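Local atomic coordinates of aspartate aminotransferase (Rhodobacter sphaeroides, PDB entry 3NRA), a protein that probably catalyses the pyridoxal 5'-phosphate-dependent transfer of an amino group from L-aspartate to 2-oxoglutarate, giving oxaloacetate and L-glutamate. Residues F384-H388 and E389-A393. Residues are numbered along the deposited sequence; the frame is centred on the assembly and turned at random.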
loop_
_atom_site.group_PDB
_atom_site.type_symbol
_atom_site.label_atom_id
_atom_site.label_comp_id
_atom_site.label_asym_id
_atom_site.label_seq_id
_atom_site.Cartn_x
_atom_site.Cartn_y
_atom_site.Cartn_z
ATOM N N PHE B 384 -18.939 -13.809 9.993
ATOM C CA PHE B 384 -19.506 -14.113 11.304
ATOM C C PHE B 384 -18.510 -14.050 12.470
ATOM O O PHE B 384 -18.831 -14.479 13.579
ATOM C CB PHE B 384 -20.284 -15.471 11.291
ATOM C CG PHE B 384 -19.434 -16.681 11.002
ATOM C CD1 PHE B 384 -18.794 -17.368 12.031
ATOM C CD2 PHE B 384 -19.348 -17.188 9.708
ATOM C CE1 PHE B 384 -18.032 -18.530 11.765
ATOM C CE2 PHE B 384 -18.619 -18.320 9.438
ATOM C CZ PHE B 384 -17.946 -19.000 10.484
ATOM N N SER B 385 -17.350 -13.436 12.270
ATOM C CA SER B 385 -16.481 -13.100 13.415
ATOM C C SER B 385 -17.054 -11.873 14.120
ATOM O O SER B 385 -16.592 -10.741 13.933
ATOM C CB SER B 385 -15.034 -12.905 12.987
ATOM O OG SER B 385 -14.203 -12.757 14.120
ATOM N N GLN B 386 -18.098 -12.139 14.918
ATOM C CA GLN B 386 -18.972 -11.128 15.502
ATOM C C GLN B 386 -19.226 -11.484 16.947
ATOM O O GLN B 386 -18.880 -12.597 17.403
ATOM C CB GLN B 386 -20.318 -11.098 14.784
ATOM C CG GLN B 386 -20.256 -10.817 13.259
ATOM C CD GLN B 386 -19.735 -9.436 12.934
ATOM O OE1 GLN B 386 -19.866 -8.471 13.754
ATOM N NE2 GLN B 386 -19.115 -9.305 11.741
ATOM N N ASP B 387 -19.862 -10.563 17.670
ATOM C CA ASP B 387 -20.471 -10.896 18.950
ATOM C C ASP B 387 -21.466 -12.050 18.726
ATOM O O ASP B 387 -22.295 -11.966 17.847
ATOM C CB ASP B 387 -21.190 -9.687 19.544
ATOM C CG ASP B 387 -21.906 -10.016 20.862
ATOM O OD1 ASP B 387 -21.259 -9.928 21.934
ATOM O OD2 ASP B 387 -23.116 -10.347 20.833
ATOM N N HIS B 388 -21.329 -13.125 19.514
ATOM C CA HIS B 388 -22.098 -14.368 19.328
ATOM C C HIS B 388 -23.597 -14.122 19.374
ATOM O O HIS B 388 -24.313 -14.484 18.471
ATOM C CB HIS B 388 -21.727 -15.392 20.416
ATOM C CG HIS B 388 -22.310 -16.758 20.200
ATOM N ND1 HIS B 388 -21.529 -17.893 20.134
ATOM C CD2 HIS B 388 -23.590 -17.178 20.056
ATOM C CE1 HIS B 388 -22.299 -18.947 19.929
ATOM N NE2 HIS B 388 -23.553 -18.544 19.889
ATOM N N GLU B 389 -24.066 -13.553 20.458
ATOM C CA GLU B 389 -25.496 -13.372 20.642
ATOM C C GLU B 389 -26.077 -12.366 19.642
ATOM O O GLU B 389 -27.137 -12.608 19.081
ATOM C CB GLU B 389 -25.797 -12.955 22.076
ATOM C CG GLU B 389 -25.511 -14.095 23.074
ATOM C CD GLU B 389 -25.989 -13.788 24.470
ATOM O OE1 GLU B 389 -26.340 -12.599 24.743
ATOM O OE2 GLU B 389 -26.041 -14.737 25.301
ATOM N N ALA B 390 -25.375 -11.245 19.427
ATOM C CA ALA B 390 -25.816 -10.236 18.439
ATOM C C ALA B 390 -25.902 -10.852 17.035
ATOM O O ALA B 390 -26.889 -10.672 16.357
ATOM C CB ALA B 390 -24.915 -9.045 18.449
ATOM N N ALA B 391 -24.929 -11.683 16.681
ATOM C CA ALA B 391 -24.899 -12.334 15.373
ATOM C C ALA B 391 -26.090 -13.278 15.170
ATOM O O ALA B 391 -26.704 -13.296 14.109
ATOM C CB ALA B 391 -23.563 -13.111 15.191
ATOM N N VAL B 392 -26.400 -14.061 16.197
ATOM C CA VAL B 392 -27.489 -15.020 16.128
ATOM C C VAL B 392 -28.847 -14.294 16.002
ATOM O O VAL B 392 -29.612 -14.607 15.100
ATOM C CB VAL B 392 -27.483 -15.968 17.349
ATOM C CG1 VAL B 392 -28.780 -16.741 17.434
ATOM C CG2 VAL B 392 -26.255 -16.927 17.278
ATOM N N ALA B 393 -29.086 -13.294 16.882
ATOM C CA ALA B 393 -30.273 -12.395 16.802
ATOM C C ALA B 393 -30.406 -11.715 15.444
ATOM O O ALA B 393 -31.484 -11.655 14.914
ATOM C CB ALA B 393 -30.245 -11.330 17.921
#
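An aspartate N-cap opens the C-terminal helix 388-404, where Asp387, the last loop residue after strand 380-383, caps the first turn through Ala390. The carboxylate oxygen Asp387 OD2 accepts from Ala390 N at 2.8 Å, and the bond is nearly straight (165° at the hydrogen). The amide arrives almost in line with the C-O bond of the acid, while the methyl of Ala390 lies against the same oxygen, CB 3.3 Å from OD2. The carboxylate reaches this amide because chi1 of Asp387 (177°) sets CG trans to the main-chain nitrogen and swings the acid towards the helix start; its negative charge would also be expected to suit the positive end of the helix dipole. The main chain of the cap residue contributes as well: Asp387 O receives Ala391 N at 2.9 Å, and one residue on, His388 O receives Val392 N at 3.1 Å, so the regular i to i+4 ladder starts at the cap itself. Just before the cap, Gln386 CB meets Ala391 CB at 3.8 Å, and the side-chain nitrogen Gln386 NE2 is hydrogen-bonded to the carbonyl oxygens of Asn383 and His46. Along the flank, the His388 ring and Val392 stand side by side and point the same way, CD2 3.9 Å from CG2, while His388 NE2 bonds to Glu318 OE1 on helix 304-324. Replacing His388 by an alanine would probably leave Glu318 without this partner and open a gap beside Val392 CG2. Helix 304-324 thus receives this flank of the turn, and an Asp N-cap joins strand 380-383 to the final helix, in what corresponds to the small domain of fold-type I aminotransferases.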